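Carboxypeptidase D (Drosophila melanogaster, PDB 3MN8) releases C-terminal arginine and lysine residues from peptides and proteins as a zinc-dependent carboxypeptidase, helping to process growth factors, peptide hormones and neuropeptides. Local coordinates at residues N133-Y138 with Q334-I339; N174-D179 with P196-L201. All blocks are in the same frame, centred on the assembly; numbering follows the deposited sequence.

In the fold
The chain is the first of three carboxypeptidase-like units of the whole protein, in its active 1B form: an alpha/beta catalytic domain followed by a transthyretin-like beta domain. Contact 1 (133-138 with 334-339) joins the junction of helix 126-134 and strand 136-140 to the linker into the second domain, away from the active site. Contact 2 (174-179 with 196-201), which falls between the two halves of contact 1 in sequence, packs the loop that carries the inhibitor-binding Asn174 and Arg175 against helix 196-205; the Phe177 side chain lies about 11 Å from the zinc ion. The two centres, on opposite sides of the chain's centre, are 25 Å apart, and their nearest atoms about 10 Å.

Contact 1 (N133-Y138 with Q334-I339); sequences NSTDIY and QAHIGI. With NAG (2-acetamido-2-deoxy-beta-D-glucopyranose), chain E.
His336 brings the edge of its imidazole up against Ser134 and Thr135, where helix 126-134 gives way to strand 136-140 of the carboxypeptidase sheet. The histidine sits in the linker between helix 317-333, the last helix of the catalytic domain, and strand 339-344, which belongs to the transthyretin-like domain. The contact is small, 134 Å² in all, but buried, and nearly half of it belongs to His336. His336 holds CG opposite its carbonyl carbon (chi1 -63°), which extends the ring toward Ser134 and Thr135 with NE2 and CE1 leading. His336 NE2 donates to Thr135 OG1 at 2.7 Å, and the hydroxyl oxygen lies only 6° out of the imidazole plane. Ser134 O also lies at this edge, near the ring plane, 3.2 Å from His336 CE1. Thr135 OG1 is also bonded to Leu131 O, one turn back in the helix; it therefore accepts from the histidine while giving its own hydrogen to the carbonyl, which fixes its rotation. Ser134 OG finds its main partner in Gln130 O and meets the imidazole only loosely, 3.8 Å from His336 CE1. Val94, on the neighbouring strand 93-97, touches both Thr135 and Ala335 and links the two segments from the sheet side. Beyond the histidine, Gly338 N is bonded to Asn404 OD1 of the transthyretin-like domain. Asn133, which does not touch the linker, carries the N-linked sugar, its ND2 joined to C1 of the N-acetylglucosamine by a 1.4 Å covalent bond.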
loop_
_atom_site.group_PDB
_atom_site.type_symbol
_atom_site.label_atom_id
_atom_site.label_comp_id
_atom_site.label_asym_id
_atom_site.label_seq_id
_atom_site.Cartn_x
_atom_site.Cartn_y
_atom_site.Cartn_z
ATOM N N ASN A 133 -14.093 5.897 -8.766
ATOM C CA ASN A 133 -15.441 5.637 -8.290
ATOM C C ASN A 133 -15.504 4.434 -7.344
ATOM O O ASN A 133 -16.289 4.415 -6.391
ATOM C CB ASN A 133 -16.374 5.404 -9.479
ATOM C CG ASN A 133 -16.897 6.692 -10.074
ATOM O OD1 ASN A 133 -16.445 7.783 -9.724
ATOM N ND2 ASN A 133 -17.863 6.571 -10.978
ATOM N N SER A 134 -14.660 3.442 -7.605
ATOM C CA SER A 134 -14.798 2.134 -6.974
ATOM C C SER A 134 -13.776 1.888 -5.884
ATOM O O SER A 134 -13.843 0.874 -5.189
ATOM C CB SER A 134 -14.673 1.034 -8.029
ATOM O OG SER A 134 -13.487 1.203 -8.791
ATOM N N THR A 135 -12.825 2.808 -5.747
ATOM C CA THR A 135 -11.748 2.647 -4.773
ATOM C C THR A 135 -11.528 3.907 -3.967
ATOM O O THR A 135 -11.619 5.018 -4.492
ATOM C CB THR A 135 -10.409 2.291 -5.447
ATOM O OG1 THR A 135 -10.638 1.510 -6.632
ATOM C CG2 THR A 135 -9.531 1.515 -4.478
ATOM N N ASP A 136 -11.231 3.725 -2.687
ATOM C CA ASP A 136 -10.920 4.837 -1.796
ATOM C C ASP A 136 -9.410 4.923 -1.631
ATOM O O ASP A 136 -8.795 4.088 -0.955
ATOM C CB ASP A 136 -11.565 4.611 -0.444
ATOM C CG ASP A 136 -12.289 5.826 0.056
ATOM O OD1 ASP A 136 -13.240 6.284 -0.614
ATOM O OD2 ASP A 136 -11.913 6.315 1.136
ATOM N N ILE A 137 -8.814 5.938 -2.244
ATOM C CA ILE A 137 -7.384 5.959 -2.403
ATOM C C ILE A 137 -6.678 7.029 -1.569
ATOM O O ILE A 137 -7.065 8.199 -1.576
ATOM C CB ILE A 137 -7.029 6.120 -3.872
ATOM C CG1 ILE A 137 -7.586 4.933 -4.690
ATOM C CG2 ILE A 137 -5.524 6.275 -4.027
ATOM C CD1 ILE A 137 -7.644 5.186 -6.214
ATOM N N TYR A 138 -5.636 6.610 -0.851
ATOM C CA TYR A 138 -4.802 7.511 -0.054
ATOM C C TYR A 138 -3.331 7.514 -0.502
ATOM O O TYR A 138 -2.688 6.453 -0.608
ATOM C CB TYR A 138 -4.859 7.124 1.420
ATOM C CG TYR A 138 -6.225 7.225 2.036
ATOM C CD1 TYR A 138 -7.175 6.246 1.824
ATOM C CD2 TYR A 138 -6.555 8.297 2.849
ATOM C CE1 TYR A 138 -8.416 6.332 2.402
ATOM C CE2 TYR A 138 -7.789 8.391 3.432
ATOM C CZ TYR A 138 -8.719 7.407 3.207
ATOM O OH TYR A 138 -9.974 7.485 3.773
ATOM N N GLN A 334 -5.923 -4.342 -8.319
ATOM C CA GLN A 334 -5.832 -5.623 -7.627
ATOM C C GLN A 334 -6.571 -5.586 -6.279
ATOM O O GLN A 334 -6.884 -6.625 -5.696
ATOM C CB GLN A 334 -4.369 -6.014 -7.427
ATOM C CG GLN A 334 -3.659 -6.519 -8.684
ATOM C CD GLN A 334 -4.151 -7.899 -9.107
ATOM O OE1 GLN A 334 -3.942 -8.891 -8.409
ATOM N NE2 GLN A 334 -4.809 -7.961 -10.252
ATOM N N ALA A 335 -6.871 -4.393 -5.782
ATOM C CA ALA A 335 -7.692 -4.288 -4.591
ATOM C C ALA A 335 -9.130 -4.700 -4.899
ATOM O O ALA A 335 -10.026 -4.560 -4.065
ATOM C CB ALA A 335 -7.650 -2.878 -4.029
ATOM N N HIS A 336 -9.364 -5.210 -6.098
ATOM C CA HIS A 336 -10.725 -5.577 -6.454
ATOM C C HIS A 336 -10.917 -7.051 -6.687
ATOM O O HIS A 336 -12.045 -7.505 -6.877
ATOM C CB HIS A 336 -11.191 -4.772 -7.645
ATOM C CG HIS A 336 -11.258 -3.306 -7.364
ATOM N ND1 HIS A 336 -12.250 -2.745 -6.587
ATOM C CD2 HIS A 336 -10.442 -2.290 -7.730
ATOM C CE1 HIS A 336 -12.053 -1.440 -6.507
ATOM N NE2 HIS A 336 -10.964 -1.139 -7.190
ATOM N N ILE A 337 -9.816 -7.795 -6.637
ATOM C CA ILE A 337 -9.890 -9.238 -6.797
ATOM C C ILE A 337 -10.536 -9.896 -5.602
ATOM O O ILE A 337 -10.719 -9.279 -4.543
ATOM C CB ILE A 337 -8.509 -9.872 -7.034
ATOM C CG1 ILE A 337 -7.628 -9.706 -5.795
ATOM C CG2 ILE A 337 -7.854 -9.280 -8.287
ATOM C CD1 ILE A 337 -6.212 -10.188 -6.010
ATOM N N GLY A 338 -10.884 -11.161 -5.789
ATOM C CA GLY A 338 -11.469 -11.949 -4.726
ATOM C C GLY A 338 -12.923 -11.617 -4.477
ATOM O O GLY A 338 -13.719 -11.514 -5.415
ATOM N N ILE A 339 -13.262 -11.456 -3.203
ATOM C CA ILE A 339 -14.639 -11.239 -2.802
ATOM C C ILE A 339 -14.739 -10.155 -1.764
ATOM O O ILE A 339 -13.739 -9.584 -1.314
ATOM C CB ILE A 339 -15.277 -12.487 -2.172
ATOM C CG1 ILE A 339 -14.439 -12.933 -0.965
ATOM C CG2 ILE A 339 -15.458 -13.591 -3.219
ATOM C CD1 ILE A 339 -15.001 -14.123 -0.192
HETATM C C1 NAG E . -18.025 7.841 -11.627
HETATM C C2 NAG E . -18.819 7.178 -12.751
HETATM C C3 NAG E . -19.630 8.171 -13.576
HETATM C C4 NAG E . -20.331 9.183 -12.671
HETATM C C5 NAG E . -19.355 9.746 -11.649
HETATM C C6 NAG E . -20.062 10.686 -10.693
HETATM C C7 NAG E . -17.009 6.796 -14.446
HETATM C C8 NAG E . -16.368 8.143 -14.229
HETATM N N2 NAG E . -17.955 6.366 -13.600
HETATM O O3 NAG E . -20.577 7.455 -14.346
HETATM O O4 NAG E . -20.875 10.241 -13.434
HETATM O O5 NAG E . -18.836 8.698 -10.873
HETATM O O6 NAG E . -20.824 9.892 -9.808
HETATM O O7 NAG E . -16.644 6.100 -15.393
#

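Contact 2 (N174-D179 with P196-L201). With GEM ((2-guanidinoethylmercapto)succinic acid), chain G.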
loop_
_atom_site.group_PDB
_atom_site.type_symbol
_atom_site.label_atom_id
_atom_site.label_comp_id
_atom_site.label_asym_id
_atom_site.label_seq_id
_atom_site.Cartn_x
_atom_site.Cartn_y
_atom_site.Cartn_z
ATOM N N ASN A 174 12.227 1.733 8.885
ATOM C CA ASN A 174 11.845 0.415 8.408
ATOM C C ASN A 174 12.425 -0.645 9.307
ATOM O O ASN A 174 12.508 -1.812 8.921
ATOM C CB ASN A 174 12.288 0.178 6.970
ATOM C CG ASN A 174 11.373 -0.784 6.225
ATOM O OD1 ASN A 174 10.228 -1.028 6.630
ATOM N ND2 ASN A 174 11.871 -1.322 5.117
ATOM N N ARG A 175 12.858 -0.234 10.496
ATOM C CA ARG A 175 13.147 -1.185 11.574
ATOM C C ARG A 175 12.355 -0.859 12.835
ATOM O O ARG A 175 12.487 -1.532 13.850
ATOM C CB ARG A 175 14.629 -1.224 11.923
ATOM C CG ARG A 175 15.515 -1.471 10.744
ATOM C CD ARG A 175 15.103 -2.699 9.940
ATOM N NE ARG A 175 16.153 -3.004 8.988
ATOM C CZ ARG A 175 16.132 -2.786 7.677
ATOM N NH1 ARG A 175 17.203 -3.105 6.973
ATOM N NH2 ARG A 175 15.072 -2.289 7.064
ATOM N N ASP A 176 11.517 0.169 12.762
ATOM C CA ASP A 176 10.945 0.749 13.973
ATOM C C ASP A 176 9.506 0.325 14.277
ATOM O O ASP A 176 8.948 0.711 15.304
ATOM C CB ASP A 176 11.042 2.271 13.908
ATOM C CG ASP A 176 10.911 2.916 15.263
ATOM O OD1 ASP A 176 11.412 2.327 16.239
ATOM O OD2 ASP A 176 10.315 4.010 15.349
ATOM N N PHE A 177 8.908 -0.464 13.389
ATOM C CA PHE A 177 7.527 -0.910 13.570
ATOM C C PHE A 177 7.513 -2.163 14.433
ATOM O O PHE A 177 8.502 -2.882 14.489
ATOM C CB PHE A 177 6.851 -1.160 12.209
ATOM C CG PHE A 177 6.487 0.114 11.461
ATOM C CD1 PHE A 177 7.465 0.857 10.787
ATOM C CD2 PHE A 177 5.180 0.573 11.438
ATOM C CE1 PHE A 177 7.139 2.025 10.107
ATOM C CE2 PHE A 177 4.850 1.741 10.764
ATOM C CZ PHE A 177 5.829 2.466 10.097
ATOM N N PRO A 178 6.399 -2.406 15.137
ATOM C CA PRO A 178 6.230 -3.634 15.914
ATOM C C PRO A 178 6.429 -4.891 15.045
ATOM O O PRO A 178 5.960 -4.969 13.899
ATOM C CB PRO A 178 4.778 -3.539 16.397
ATOM C CG PRO A 178 4.454 -2.073 16.384
ATOM C CD PRO A 178 5.241 -1.499 15.253
ATOM N N ASP A 179 7.130 -5.874 15.604
ATOM C CA ASP A 179 7.426 -7.104 14.889
ATOM C C ASP A 179 6.465 -8.197 15.316
ATOM O O ASP A 179 6.182 -8.354 16.505
ATOM C CB ASP A 179 8.863 -7.544 15.154
ATOM C CG ASP A 179 9.312 -8.653 14.219
ATOM O OD1 ASP A 179 9.027 -8.550 13.004
ATOM O OD2 ASP A 179 9.951 -9.624 14.692
ATOM N N PRO A 196 8.173 9.323 16.004
ATOM C CA PRO A 196 6.938 10.062 15.747
ATOM C C PRO A 196 6.318 9.520 14.479
ATOM O O PRO A 196 5.129 9.245 14.411
ATOM C CB PRO A 196 7.439 11.484 15.476
ATOM C CG PRO A 196 8.698 11.589 16.212
ATOM C CD PRO A 196 9.319 10.220 16.216
ATOM N N GLU A 197 7.160 9.361 13.470
ATOM C CA GLU A 197 6.698 9.046 12.134
ATOM C C GLU A 197 6.103 7.656 12.125
ATOM O O GLU A 197 5.066 7.421 11.520
ATOM C CB GLU A 197 7.861 9.154 11.137
ATOM C CG GLU A 197 8.435 10.573 10.963
ATOM C CD GLU A 197 9.538 10.900 11.965
ATOM O OE1 GLU A 197 10.061 12.046 11.919
ATOM O OE2 GLU A 197 9.883 10.006 12.780
ATOM N N THR A 198 6.769 6.743 12.815
ATOM C CA THR A 198 6.302 5.375 12.931
ATOM C C THR A 198 4.952 5.381 13.638
ATOM O O THR A 198 3.953 4.893 13.106
ATOM C CB THR A 198 7.288 4.533 13.755
ATOM O OG1 THR A 198 8.643 4.800 13.342
ATOM C CG2 THR A 198 6.964 3.048 13.623
ATOM N N ALA A 199 4.929 5.944 14.844
ATOM C CA ALA A 199 3.711 6.017 15.649
ATOM C C ALA A 199 2.529 6.538 14.836
ATOM O O ALA A 199 1.444 5.976 14.882
ATOM C CB ALA A 199 3.935 6.901 16.887
ATOM N N ALA A 200 2.747 7.622 14.101
ATOM C CA ALA A 200 1.703 8.213 13.282
ATOM C C ALA A 200 1.124 7.180 12.327
ATOM O O ALA A 200 -0.094 7.020 12.215
ATOM C CB ALA A 200 2.261 9.399 12.495
ATOM N N LEU A 201 2.002 6.472 11.639
ATOM C CA LEU A 201 1.564 5.526 10.631
ATOM C C LEU A 201 0.937 4.295 11.247
ATOM O O LEU A 201 -0.038 3.748 10.728
ATOM C CB LEU A 201 2.725 5.146 9.707
ATOM C CG LEU A 201 2.659 6.072 8.498
ATOM C CD1 LEU A 201 3.466 7.338 8.741
ATOM C CD2 LEU A 201 3.083 5.354 7.232
HETATM C C8 GEM G . 14.970 -2.741 2.438
HETATM S S7 GEM G . 13.208 -2.924 2.406
HETATM C C6 GEM G . 13.020 -4.001 1.013
HETATM C C5 GEM G . 13.852 -5.278 1.106
HETATM N N3 GEM G . 13.279 -6.099 2.161
HETATM C C1 GEM G . 13.796 -7.207 2.682
HETATM N N4 GEM G . 13.156 -7.856 3.646
HETATM N N2 GEM G . 14.961 -7.669 2.242
HETATM C C9 GEM G . 15.323 -2.046 3.726
HETATM O O14 GEM G . 14.388 -1.644 4.454
HETATM O O15 GEM G . 16.526 -1.903 4.030
HETATM C C10 GEM G . 15.527 -1.999 1.212
HETATM C C11 GEM G . 15.181 -0.521 1.085
HETATM O O12 GEM G . 14.739 -0.124 -0.021
HETATM O O13 GEM G . 15.378 0.256 2.055
#
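With CG of Asp176 turned away from its own backbone N (chi1 -161°) and OG1 of Thr198 lying beside the N of its residue (chi1 -45°), carboxylate and hydroxyl meet at the start of helix 196-205. Thr198 OG1 donates to Asp176 OD2 at 2.7 Å, arriving on the anti side of the carboxylate and a little out of its plane. The same OD2 accepts from Gln195 N, so one oxygen bonds to both the helix and the residue before it. The other branch of Thr198 serves Phe177: methyl CG2 stands over the middle of the ring, 3.4 Å from its centroid and 4° off the normal, a CH-pi contact. At the ring's edge Phe177 CZ packs on Leu201 CB at 4.1 Å, and Met289 of helix 289-296 touches both Phe177 and Leu201. The same loop carries Asn174 and Arg175, which bind the inhibitor. Asn174 ND2 donates to O14 of a carboxylate of the bound (2-guanidinoethylmercapto)succinic acid at 2.6 Å, and its OD1 accepts from Met289 N, which decides which way the amide faces. Arg175 meets the same carboxylate edge-on with two nitrogens, NH2 to O14 at 2.8 Å and NH1 to O15 at 3.3 Å. Arg175 NH2 also bonds to Asn174 O at 3.2 Å, approaching from above the carbonyl plane, which steadies the guanidinium. A leucine in place of Arg175 would probably leave O15 without its donor here and the carboxylate without the positive charge facing it. Elsewhere the inhibitor is hydrogen-bonded to Arg165 NH2 and to the carbonyls of Gly279 and Tyr283. The adjacent asparagine and arginine are characteristic of M14 metallocarboxypeptidases, in which this pair recognises the C-terminal carboxylate of the substrate, a group the inhibitor's carboxylate probably mimics.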